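Local atomic coordinates of Lmaj004144AAA protein (Leishmania major, PDB entry 1Y63), a protein that probably transfers phosphate between nucleoside triphosphates and monophosphates, as an adenylate kinase of the AK6 subfamily, and also hydrolyses ATP in late small-ribosomal-subunit maturation. Residues 24-29 / 105-110; 67-72 / 93-98; 38-43 / 77-82; 99-104 / 146-151. One frame throughout, in Å; residues are numbered along the deposited sequence.

Contact 1: residues 24-29 / 105-110. With MN (manganese (II) ion), chain C; MN (manganese (II) ion), chain B; ADP (adenosine-5'-diphosphate), chain Q.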
# COMPACT_ATOMS: atom_id res chain seq x y z
N THR A 24 -2.38 0.84 6.38
CA THR A 24 -3.30 1.93 6.66
C THR A 24 -2.78 2.80 7.79
O THR A 24 -2.85 4.05 7.70
CB THR A 24 -4.71 1.37 6.94
OG1 THR A 24 -5.17 0.64 5.80
CG2 THR A 24 -5.68 2.53 7.27
N SER A 25 -2.24 2.16 8.82
CA SER A 25 -1.65 2.90 9.93
C SER A 25 -0.51 3.81 9.47
O SER A 25 -0.41 4.96 9.88
CB SER A 25 -1.17 1.95 11.02
OG SER A 25 -2.27 1.21 11.53
N MET A 26 0.37 3.26 8.64
CA MET A 26 1.49 4.06 8.13
C MET A 26 1.02 5.16 7.20
O MET A 26 1.49 6.29 7.29
CB MET A 26 2.54 3.21 7.43
CG MET A 26 3.75 4.03 7.03
SD MET A 26 5.06 3.03 6.30
CE MET A 26 5.65 2.21 7.78
N ALA A 27 0.06 4.86 6.34
CA ALA A 27 -0.45 5.88 5.42
C ALA A 27 -1.12 7.02 6.21
O ALA A 27 -1.02 8.20 5.82
CB ALA A 27 -1.42 5.27 4.45
N GLU A 28 -1.83 6.68 7.28
CA GLU A 28 -2.45 7.72 8.09
C GLU A 28 -1.41 8.54 8.84
O GLU A 28 -1.56 9.75 9.00
CB GLU A 28 -3.52 7.16 9.01
CG GLU A 28 -4.70 6.56 8.23
CD GLU A 28 -5.66 7.59 7.64
OE1 GLU A 28 -5.37 8.81 7.62
OE2 GLU A 28 -6.74 7.17 7.18
N MET A 29 -0.33 7.90 9.29
CA MET A 29 0.79 8.67 9.85
C MET A 29 1.40 9.65 8.86
O MET A 29 1.66 10.80 9.20
CB MET A 29 1.85 7.74 10.40
CG MET A 29 2.97 8.49 11.07
SD MET A 29 4.34 7.55 11.77
CE MET A 29 3.73 7.20 13.41
N VAL A 105 6.65 1.48 -0.93
CA VAL A 105 7.12 0.99 0.35
C VAL A 105 6.44 -0.32 0.62
O VAL A 105 5.20 -0.40 0.59
CB VAL A 105 6.75 1.97 1.48
CG1 VAL A 105 7.26 1.47 2.80
CG2 VAL A 105 7.27 3.36 1.19
N VAL A 106 7.23 -1.37 0.83
CA VAL A 106 6.66 -2.69 1.14
C VAL A 106 6.93 -2.96 2.61
O VAL A 106 8.09 -2.96 3.04
CB VAL A 106 7.33 -3.81 0.30
CG1 VAL A 106 6.74 -5.19 0.66
CG2 VAL A 106 7.25 -3.58 -1.18
N LEU A 107 5.85 -3.25 3.35
CA LEU A 107 5.93 -3.54 4.77
C LEU A 107 5.96 -5.04 5.02
O LEU A 107 5.24 -5.80 4.39
CB LEU A 107 4.74 -2.92 5.52
CG LEU A 107 4.53 -1.41 5.31
CD1 LEU A 107 3.34 -0.90 6.13
CD2 LEU A 107 5.78 -0.70 5.65
N HIS A 108 6.83 -5.43 5.95
CA HIS A 108 6.90 -6.79 6.48
C HIS A 108 6.63 -6.80 7.96
O HIS A 108 6.87 -5.80 8.65
CB HIS A 108 8.28 -7.37 6.21
CG HIS A 108 8.46 -7.83 4.80
ND1 HIS A 108 7.71 -8.86 4.26
CD2 HIS A 108 9.32 -7.44 3.83
CE1 HIS A 108 8.11 -9.07 3.01
NE2 HIS A 108 9.09 -8.23 2.74
N THR A 109 6.16 -7.93 8.48
CA THR A 109 5.90 -8.06 9.90
C THR A 109 6.26 -9.50 10.30
O THR A 109 5.97 -10.44 9.54
CB THR A 109 4.40 -7.76 10.20
OG1 THR A 109 4.07 -6.43 9.74
CG2 THR A 109 4.07 -7.82 11.65
N SER A 110 6.93 -9.66 11.44
CA SER A 110 7.28 -10.98 11.93
C SER A 110 6.03 -11.82 12.10
O SER A 110 4.97 -11.30 12.38
CB SER A 110 8.02 -10.87 13.27
OG SER A 110 9.22 -10.10 13.11
MN MN C . -7.68 7.91 5.36
MN MN B . -5.64 -1.43 5.76
PB ADP Q . -3.12 -3.14 7.10
O1B ADP Q . -4.04 -4.35 7.02
O2B ADP Q . -1.79 -3.45 6.45
O3B ADP Q . -3.76 -1.84 6.63
PA ADP Q . -3.26 -1.85 9.70
O1A ADP Q . -2.64 -0.49 9.47
O2A ADP Q . -4.79 -1.91 9.70
O3A ADP Q . -2.70 -2.93 8.67
O5' ADP Q . -2.72 -2.47 11.08
C5' ADP Q . -3.58 -3.28 11.86
C4' ADP Q . -3.22 -3.00 13.30
O4' ADP Q . -1.85 -3.30 13.52
C3' ADP Q . -3.36 -1.54 13.70
O3' ADP Q . -4.69 -1.16 14.03
C2' ADP Q . -2.43 -1.46 14.88
O2' ADP Q . -3.02 -2.07 16.02
C1' ADP Q . -1.31 -2.38 14.46
N9 ADP Q . -0.13 -1.77 13.83
C8 ADP Q . 0.07 -1.37 12.53
N7 ADP Q . 1.33 -0.93 12.35
C5 ADP Q . 1.97 -1.08 13.55
C6 ADP Q . 3.32 -0.81 14.02
N6 ADP Q . 4.25 -0.32 13.18
N1 ADP Q . 3.58 -1.09 15.32
C2 ADP Q . 2.63 -1.61 16.13
N3 ADP Q . 1.35 -1.89 15.80
C4 ADP Q . 1.00 -1.63 14.51
O HOH W 1 -7.66 -1.04 4.93
O HOH W 2 -4.86 -1.44 3.76
O HOH W 3 -6.10 -3.63 5.66
O HOH W 4 -6.55 -1.28 7.77
O HOH W 5 -8.99 6.17 5.09
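Helix 23-33, whose first turn carries the last residues of the Walker A P-loop, packs on strand 103-108 of the parallel sheet through Met26, which meets Leu107 and, more loosely, Val105. Met26 has CG anti to the backbone N (chi1 -174°) and runs on extended until a bend at chi3 swings CE over the leucine, where it lies 3.6 Å from Leu107 CD2. Its sulfur passes Val105 CG1 at 4.4 Å. Asn158 and the helix 161-178 residues Met164, Thr167 and Val168 also touch this methionine.

The first turn of the same helix grips the ADP. Thr24 OG1 sits beside its own backbone N (chi1 -60°), and both atoms face the beta-phosphate: the amide N bonds to O3B of ADP at 3.0 Å, nearly straight at 162°, while OG1 and O3B are two of the six ligands of one manganese, OG1 lying 2.1 Å from the metal. Four waters fill the other positions; water 3 donates to O1B and water 4 to O2A, so the alpha-phosphate is tied to this metal through water. Ser25 clasps O1A twice, from its N at 2.8 Å and its OG at 2.7 Å. Asp89 OD2, hydrogen-bonded to Thr24 OG1, is a second-shell support. One turn on, Glu28 OE2 binds a second manganese at 2.2 Å.

The helix is thus apolar toward the sheet and polar toward the nucleotide; its N-terminal amides and the manganese would together offset the negative charge of the ADP phosphates.

Contact 2: residues 67-72 / 93-98; sequences KDEDRL and SELFPE. With NA (sodium ion), chain O; MN (manganese (II) ion), chain F.
Leu95 faces Glu69 and Leu72 from an uncommon rotamer for leucine, CG tucked between the backbone N and the carbonyl carbon (chi1 75°), and its CB is met by a carboxylate instead of by a hydrocarbon. The Glu69 chain is extended beyond CG and slants across the leucine, bringing OE1 to 3.8 Å from Leu95 CB, a plain van der Waals approach. Further out along Leu95 the contact turns apolar: Leu95 CD1 rests 3.9 Å from Leu72 CD2, the two side chains lying about perpendicular. The other methyl, Leu95 CD2, folds back over the centre of the Phe96 ring, 3.7 Å above its plane, so the two branches serve different neighbours.

A type I turn from Ser93 to Phe96 sets Leu95 in place, closed by Phe96 N to Ser93 O at 3.3 Å. Within the turn Glu94 OE2 binds a sodium ion at 2.4 Å, and beyond it Glu98 OE2 a manganese at 2.3 Å. On the helix, Lys67 NZ pairs with Asp68 OD1 at 3.0 Å, forming a network that a longer bridge extends to Arg71.

Glu143 of helix 139-147 holds the turn, its OE2 accepting from the amides of Ser93 and Glu94. Phe96 reaches inward to Leu14 of strand 12-16 and to Leu73 and Met76, so the loop lies between the central sheet and helix 66-80.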
# COMPACT_ATOMS: atom_id res chain seq x y z
N LYS A 67 -11.51 -6.60 -15.81
CA LYS A 67 -12.37 -5.45 -15.98
C LYS A 67 -12.53 -4.65 -14.68
O LYS A 67 -12.70 -3.44 -14.70
CB LYS A 67 -13.75 -5.90 -16.49
CG LYS A 67 -14.48 -6.85 -15.53
CD LYS A 67 -15.85 -7.27 -16.04
CE LYS A 67 -16.45 -8.37 -15.18
NZ LYS A 67 -16.52 -8.00 -13.73
N ASP A 68 -12.51 -5.35 -13.56
CA ASP A 68 -12.63 -4.72 -12.23
C ASP A 68 -11.40 -3.86 -11.95
O ASP A 68 -11.50 -2.75 -11.43
CB ASP A 68 -12.78 -5.78 -11.14
CG ASP A 68 -13.98 -6.69 -11.35
OD1 ASP A 68 -15.08 -6.19 -11.75
OD2 ASP A 68 -13.83 -7.91 -11.13
N GLU A 69 -10.22 -4.39 -12.27
CA GLU A 69 -9.00 -3.60 -12.19
C GLU A 69 -9.07 -2.36 -13.07
O GLU A 69 -8.70 -1.27 -12.65
CB GLU A 69 -7.76 -4.43 -12.58
CG GLU A 69 -7.45 -5.56 -11.62
CD GLU A 69 -6.11 -6.20 -11.89
OE1 GLU A 69 -5.48 -5.86 -12.92
OE2 GLU A 69 -5.70 -7.06 -11.08
N ASP A 70 -9.54 -2.53 -14.31
CA ASP A 70 -9.63 -1.40 -15.24
C ASP A 70 -10.47 -0.28 -14.68
O ASP A 70 -10.12 0.90 -14.78
CB ASP A 70 -10.23 -1.86 -16.56
CG ASP A 70 -9.31 -2.79 -17.34
OD1 ASP A 70 -8.10 -2.83 -17.05
OD2 ASP A 70 -9.80 -3.49 -18.25
N ARG A 71 -11.63 -0.64 -14.14
CA ARG A 71 -12.55 0.36 -13.57
C ARG A 71 -11.96 1.07 -12.38
O ARG A 71 -12.18 2.29 -12.22
CB ARG A 71 -13.89 -0.29 -13.20
CG ARG A 71 -14.73 -0.62 -14.40
CD ARG A 71 -15.83 -1.64 -14.12
NE ARG A 71 -16.30 -2.27 -15.35
CZ ARG A 71 -16.86 -3.47 -15.43
NH1 ARG A 71 -17.04 -4.23 -14.35
NH2 ARG A 71 -17.25 -3.93 -16.61
N LEU A 72 -11.26 0.32 -11.52
CA LEU A 72 -10.55 0.92 -10.39
C LEU A 72 -9.54 1.95 -10.89
O LEU A 72 -9.44 3.05 -10.37
CB LEU A 72 -9.87 -0.14 -9.52
CG LEU A 72 -8.94 0.40 -8.43
CD1 LEU A 72 -9.68 1.21 -7.39
CD2 LEU A 72 -8.19 -0.74 -7.77
N SER A 93 -0.09 -4.41 -5.90
CA SER A 93 0.66 -3.31 -6.53
C SER A 93 0.87 -3.44 -8.05
O SER A 93 1.03 -2.43 -8.71
CB SER A 93 2.03 -3.10 -5.89
OG SER A 93 2.85 -4.24 -6.05
N GLU A 94 0.85 -4.66 -8.58
CA GLU A 94 1.17 -4.90 -9.99
C GLU A 94 0.19 -4.19 -10.91
O GLU A 94 0.56 -3.76 -12.01
CB GLU A 94 1.19 -6.40 -10.27
CG GLU A 94 1.13 -6.79 -11.74
CD GLU A 94 1.26 -8.27 -11.91
OE1 GLU A 94 0.43 -9.03 -11.36
OE2 GLU A 94 2.20 -8.68 -12.62
N LEU A 95 -1.04 -4.04 -10.46
CA LEU A 95 -2.08 -3.47 -11.28
C LEU A 95 -1.89 -2.01 -11.64
O LEU A 95 -2.39 -1.56 -12.66
CB LEU A 95 -3.44 -3.66 -10.64
CG LEU A 95 -3.81 -2.80 -9.44
CD1 LEU A 95 -5.30 -2.88 -9.18
CD2 LEU A 95 -3.06 -3.20 -8.21
N PHE A 96 -1.16 -1.27 -10.82
CA PHE A 96 -1.07 0.18 -11.03
C PHE A 96 0.04 0.51 -12.03
O PHE A 96 1.07 -0.19 -12.07
CB PHE A 96 -0.75 0.91 -9.74
CG PHE A 96 -1.69 0.63 -8.58
CD1 PHE A 96 -3.05 0.82 -8.70
CD2 PHE A 96 -1.19 0.20 -7.36
CE1 PHE A 96 -3.89 0.59 -7.63
CE2 PHE A 96 -2.05 -0.05 -6.29
CZ PHE A 96 -3.39 0.18 -6.43
N PRO A 97 -0.15 1.58 -12.80
CA PRO A 97 0.89 2.02 -13.72
C PRO A 97 2.07 2.62 -12.98
O PRO A 97 1.90 3.41 -12.06
CB PRO A 97 0.20 3.07 -14.58
CG PRO A 97 -0.92 3.52 -13.84
CD PRO A 97 -1.34 2.44 -12.88
N GLU A 98 3.28 2.28 -13.42
CA GLU A 98 4.49 2.85 -12.87
C GLU A 98 4.52 4.36 -13.00
O GLU A 98 5.12 5.03 -12.17
CB GLU A 98 5.72 2.24 -13.53
CG GLU A 98 6.00 0.82 -13.18
CD GLU A 98 7.30 0.35 -13.80
OE1 GLU A 98 8.36 0.91 -13.44
OE2 GLU A 98 7.26 -0.57 -14.66
NA NA O . 3.69 -10.57 -12.44
MN MN F . 6.43 -2.72 -14.55
O HOH W 6 5.18 -2.42 -14.58
O HOH W 7 4.17 -10.25 -10.55
O HOH W 8 6.05 -11.52 -11.34

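Contact 3: residues 38-43 / 77-82. With MN (manganese (II) ion), chain C.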
# COMPACT_ATOMS: atom_id res chain seq x y z
N GLN A 38 -2.69 13.24 0.78
CA GLN A 38 -4.04 12.68 0.84
C GLN A 38 -3.90 11.17 0.76
O GLN A 38 -3.23 10.65 -0.14
CB GLN A 38 -4.88 13.15 -0.36
CG GLN A 38 -6.26 12.46 -0.49
CD GLN A 38 -6.94 12.69 -1.86
OE1 GLN A 38 -6.51 13.53 -2.64
NE2 GLN A 38 -7.97 11.91 -2.16
N HIS A 39 -4.58 10.48 1.67
CA HIS A 39 -4.59 9.03 1.75
C HIS A 39 -5.72 8.46 0.92
O HIS A 39 -6.87 8.87 1.05
CB HIS A 39 -4.79 8.63 3.22
CG HIS A 39 -5.06 7.17 3.45
ND1 HIS A 39 -5.98 6.73 4.38
CD2 HIS A 39 -4.47 6.06 2.95
CE1 HIS A 39 -5.96 5.40 4.42
NE2 HIS A 39 -5.06 4.97 3.56
N LEU A 40 -5.37 7.52 0.05
CA LEU A 40 -6.37 6.76 -0.74
C LEU A 40 -6.31 5.33 -0.24
O LEU A 40 -5.31 4.63 -0.42
CB LEU A 40 -6.06 6.76 -2.23
CG LEU A 40 -6.20 8.00 -3.08
CD1 LEU A 40 -5.05 8.97 -2.89
CD2 LEU A 40 -6.25 7.55 -4.53
N GLU A 41 -7.35 4.92 0.48
CA GLU A 41 -7.46 3.56 0.99
C GLU A 41 -8.15 2.73 -0.09
O GLU A 41 -9.36 2.69 -0.17
CB GLU A 41 -8.23 3.56 2.34
CG GLU A 41 -8.17 2.27 3.14
CD GLU A 41 -8.59 2.41 4.62
OE1 GLU A 41 -8.67 3.54 5.18
OE2 GLU A 41 -8.87 1.37 5.23
N VAL A 42 -7.37 2.07 -0.93
CA VAL A 42 -7.91 1.43 -2.12
C VAL A 42 -8.93 0.34 -1.82
O VAL A 42 -9.92 0.17 -2.57
CB VAL A 42 -6.74 0.92 -3.00
CG1 VAL A 42 -7.26 0.16 -4.21
CG2 VAL A 42 -5.90 2.09 -3.41
N GLY A 43 -8.74 -0.41 -0.74
CA GLY A 43 -9.73 -1.42 -0.36
C GLY A 43 -11.14 -0.84 -0.15
O GLY A 43 -12.15 -1.47 -0.48
N GLU A 77 -7.28 7.35 -11.65
CA GLU A 77 -6.45 8.15 -12.53
C GLU A 77 -6.53 9.66 -12.27
O GLU A 77 -5.50 10.29 -12.08
CB GLU A 77 -6.73 7.82 -14.00
CG GLU A 77 -6.00 8.72 -15.00
CD GLU A 77 -4.51 8.41 -15.14
OE1 GLU A 77 -4.07 7.28 -14.83
OE2 GLU A 77 -3.79 9.31 -15.63
N PRO A 78 -7.74 10.26 -12.31
CA PRO A 78 -7.78 11.71 -12.08
C PRO A 78 -7.22 12.16 -10.73
O PRO A 78 -6.59 13.22 -10.66
CB PRO A 78 -9.26 12.05 -12.22
CG PRO A 78 -9.97 10.77 -11.96
CD PRO A 78 -9.09 9.73 -12.57
N ILE A 79 -7.42 11.34 -9.69
CA ILE A 79 -6.86 11.66 -8.38
C ILE A 79 -5.33 11.64 -8.46
O ILE A 79 -4.63 12.53 -7.99
CB ILE A 79 -7.34 10.71 -7.30
CG1 ILE A 79 -8.87 10.68 -7.26
CG2 ILE A 79 -6.81 11.13 -5.96
CD1 ILE A 79 -9.44 9.42 -6.59
N MET A 80 -4.80 10.60 -9.09
CA MET A 80 -3.37 10.37 -9.06
C MET A 80 -2.57 11.42 -9.81
O MET A 80 -1.41 11.65 -9.48
CB MET A 80 -3.05 8.97 -9.58
CG MET A 80 -3.65 7.88 -8.70
SD MET A 80 -3.13 7.96 -6.95
CE MET A 80 -1.36 7.76 -7.11
N VAL A 81 -3.18 12.07 -10.79
CA VAL A 81 -2.49 13.09 -11.58
C VAL A 81 -2.84 14.51 -11.12
O VAL A 81 -2.34 15.49 -11.69
CB VAL A 81 -2.78 12.96 -13.10
CG1 VAL A 81 -2.31 11.61 -13.58
CG2 VAL A 81 -4.25 13.17 -13.40
N SER A 82 -3.69 14.60 -10.10
CA SER A 82 -4.13 15.89 -9.56
C SER A 82 -3.06 16.58 -8.71
O SER A 82 -2.10 15.96 -8.28
CB SER A 82 -5.42 15.71 -8.74
OG SER A 82 -5.19 15.07 -7.50
MN MN C . -7.68 7.91 5.36
O HOH W 9 -8.52 8.57 3.35
O HOH W 5 -8.99 6.17 5.09
O HOH W 10 -9.46 8.88 6.28
O HOH W 11 -6.86 9.74 5.67
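Ile79 CG2 is the point on which Gln38 and Leu40 converge. The methyl stands anti to the isoleucine N (CG1 at chi1 -56°) and meets Leu40 tip to tip, with Leu40 CD2 3.9 Å away. Gln38, extended, crosses at about a right angle and lays its amide end against the same methyl, its NE2 4.0 Å from Ile79 CG2. Leu40 CD2 is shared, for Met80 doubles back through bends at chi2 and chi3 and brings its SD to 4.0 Å from that carbon. Met80 goes on to touch Val88, Trp100 and Phe101, while Leu40 also meets Met76.

These side chains pack the last turn of helix 66-80 against strand 37-41, an outermost strand of the parallel sheet. The helix lies in the crossover from this strand to its neighbour 85-89, to which Gln38 and Leu40 are joined by backbone bonds; in adenylate kinases this part of the chain carries the AMP-binding helices.

Past Ile79 the chain turns back on itself at Ser82: Ile79 O accepts from Ser82 OG at 2.6 Å, tilted 19° from the carbonyl plane, and from Ser82 N at 3.1 Å. Ser82 also belongs to a manganese site with Arg83 and His86. On the other face of the strand, His39 ND1 binds another manganese at 2.3 Å, together with four waters and Glu28. Water 9 donates to His39 O and water 5 to Glu41 OE1, linking the metal's waters to the strand. With ND1 on the metal and NE2 hydrogen-bonded to Asp89 OD2, both ring nitrogens are held, which sets the rotation of the imidazole.

Contact 4: residues 99-104 / 146-151. With NA (sodium ion), chain P.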
# COMPACT_ATOMS: atom_id res chain seq x y z
N ARG A 99 3.84 4.92 -14.00
CA ARG A 99 3.73 6.35 -14.18
C ARG A 99 3.27 7.10 -12.91
O ARG A 99 3.66 8.26 -12.69
CB ARG A 99 2.72 6.61 -15.31
CG ARG A 99 2.35 8.05 -15.56
CD ARG A 99 1.60 8.22 -16.84
NE ARG A 99 0.44 7.34 -16.91
CZ ARG A 99 -0.75 7.61 -16.39
NH1 ARG A 99 -0.97 8.77 -15.76
NH2 ARG A 99 -1.72 6.72 -16.47
N TRP A 100 2.42 6.46 -12.12
CA TRP A 100 1.80 7.14 -10.96
C TRP A 100 2.76 7.36 -9.82
O TRP A 100 2.63 8.36 -9.11
CB TRP A 100 0.64 6.33 -10.43
CG TRP A 100 -0.62 6.34 -11.24
CD1 TRP A 100 -0.89 7.06 -12.36
CD2 TRP A 100 -1.79 5.58 -10.96
NE1 TRP A 100 -2.17 6.80 -12.79
CE2 TRP A 100 -2.74 5.90 -11.94
CE3 TRP A 100 -2.13 4.67 -9.94
CZ2 TRP A 100 -4.00 5.33 -11.96
CZ3 TRP A 100 -3.39 4.12 -9.96
CH2 TRP A 100 -4.29 4.43 -10.95
N PHE A 101 3.71 6.44 -9.60
CA PHE A 101 4.40 6.38 -8.31
C PHE A 101 5.87 6.78 -8.33
O PHE A 101 6.63 6.38 -9.22
CB PHE A 101 4.25 4.98 -7.67
CG PHE A 101 2.83 4.69 -7.24
CD1 PHE A 101 2.25 5.46 -6.25
CD2 PHE A 101 2.08 3.72 -7.85
CE1 PHE A 101 0.97 5.26 -5.85
CE2 PHE A 101 0.77 3.50 -7.45
CZ PHE A 101 0.23 4.26 -6.43
N HIS A 102 6.25 7.54 -7.30
CA HIS A 102 7.64 7.95 -7.10
C HIS A 102 8.37 7.16 -6.05
O HIS A 102 9.58 7.26 -5.96
CB HIS A 102 7.70 9.43 -6.78
CG HIS A 102 6.94 10.24 -7.75
ND1 HIS A 102 5.66 10.69 -7.50
CD2 HIS A 102 7.23 10.59 -9.02
CE1 HIS A 102 5.22 11.33 -8.56
NE2 HIS A 102 6.14 11.28 -9.51
N MET A 103 7.61 6.40 -5.25
CA MET A 103 8.12 5.59 -4.17
C MET A 103 7.13 4.45 -3.90
O MET A 103 5.90 4.67 -3.92
CB MET A 103 8.32 6.42 -2.90
CG MET A 103 9.01 5.69 -1.80
SD MET A 103 8.98 6.69 -0.28
CE MET A 103 9.49 8.25 -0.87
N VAL A 104 7.65 3.25 -3.65
CA VAL A 104 6.82 2.12 -3.25
C VAL A 104 7.43 1.54 -1.99
O VAL A 104 8.61 1.24 -1.97
CB VAL A 104 6.74 1.04 -4.34
CG1 VAL A 104 5.95 -0.17 -3.87
CG2 VAL A 104 6.10 1.63 -5.59
N ASP A 146 8.77 -6.88 -8.88
CA ASP A 146 8.60 -7.23 -10.29
C ASP A 146 7.97 -6.11 -11.12
O ASP A 146 8.20 -6.04 -12.33
CB ASP A 146 7.77 -8.50 -10.47
CG ASP A 146 8.57 -9.75 -10.22
OD1 ASP A 146 9.82 -9.70 -10.31
OD2 ASP A 146 7.95 -10.80 -9.93
N ALA A 147 7.22 -5.24 -10.47
CA ALA A 147 6.42 -4.21 -11.13
C ALA A 147 6.97 -2.81 -11.17
O ALA A 147 6.46 -2.00 -11.95
CB ALA A 147 5.06 -4.18 -10.51
N TYR A 148 7.95 -2.48 -10.33
CA TYR A 148 8.44 -1.12 -10.22
C TYR A 148 9.95 -1.18 -10.29
O TYR A 148 10.55 -2.24 -10.10
CB TYR A 148 8.00 -0.49 -8.88
CG TYR A 148 6.49 -0.38 -8.79
CD1 TYR A 148 5.85 0.75 -9.25
CD2 TYR A 148 5.72 -1.40 -8.24
CE1 TYR A 148 4.48 0.85 -9.23
CE2 TYR A 148 4.34 -1.30 -8.22
CZ TYR A 148 3.74 -0.16 -8.70
OH TYR A 148 2.37 -0.06 -8.70
N GLU A 149 10.55 -0.03 -10.55
CA GLU A 149 12.00 0.08 -10.64
C GLU A 149 12.63 -0.09 -9.27
O GLU A 149 12.18 0.46 -8.26
CB GLU A 149 12.36 1.42 -11.28
CG GLU A 149 11.85 1.53 -12.74
CD GLU A 149 12.52 2.60 -13.55
OE1 GLU A 149 13.77 2.58 -13.61
OE2 GLU A 149 11.82 3.44 -14.15
N ASP A 150 13.71 -0.88 -9.22
CA ASP A 150 14.26 -1.28 -7.94
C ASP A 150 14.66 -0.07 -7.08
O ASP A 150 14.47 -0.09 -5.86
CB ASP A 150 15.43 -2.25 -8.17
CG ASP A 150 14.96 -3.61 -8.74
OD1 ASP A 150 13.74 -3.94 -8.62
OD2 ASP A 150 15.78 -4.36 -9.32
N ASP A 151 15.11 1.00 -7.72
CA ASP A 151 15.57 2.18 -7.00
C ASP A 151 14.47 2.95 -6.26
O ASP A 151 14.79 3.73 -5.38
CB ASP A 151 16.34 3.12 -7.92
CG ASP A 151 17.71 2.57 -8.31
OD1 ASP A 151 18.15 1.54 -7.75
OD2 ASP A 151 18.34 3.18 -9.19
NA NA P . 10.19 -12.31 -11.43
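The beginning of strand 103-108, beside the central strand 12-16, is covered by the chain leaving helix 139-147, where Val104 and Phe101 receive the ring of Tyr148. Val104 CG2 presses on one face of the tyrosine as a CH-pi contact, 3.8 Å from the ring centroid and 13° off its normal. Phe101 comes in at a slant beside the phenol end, its CD2 3.9 Å from Tyr148 OH and 4.0 Å from Tyr148 CE1. With CG anti to its carbonyl carbon (chi1 -63°), Tyr148 swings its ring inward just as the backbone leaves the helix. The hydroxyl then bonds to Ser93 O, which satisfies its polar end within an apolar setting and holds the phenol end in place.

Phe101 is backed by Trp100 CB over one ring face, and Leu14 of the neighbouring strand touches Phe101, Val104 and Tyr148. At the helix end Asp146 OD1 lies 2.9 Å from a sodium ion, a long contact.

Val104 shares backbone bonds with Ile152 and Leu154, and Met103 points to the other side, onto helix 161-178. A parallel sheet of strand order 2-3-1-4-5 with helices on both faces is the core of the nucleoside monophosphate kinases among the P-loop NTPases.

How the contacts relate
Contacts 1 and 4 lie in the core and use successive parts of strand 103-108: near the nucleotide its Leu107 is packed by a helix methionine, while at its beginning Val104 and the preceding Phe101 are packed by a tyrosine ring. Contacts 2 and 3 are only partly buried and draw on two parts of helix 66-80, meeting where Leu72 touches Val42; each mixes apolar contact with a polar side chain. Contacts 1 and 3 share a manganese, bound by Glu28 and His39 from adjacent elements, and water 5. Contact 4 ties to contact 2 through the Tyr148 hydroxyl on Ser93, and to contact 3 through Glu77, which salt-bridges Arg99 and hydrogen-bonds Trp100. Of the four, contact 1 alone holds the nucleotide.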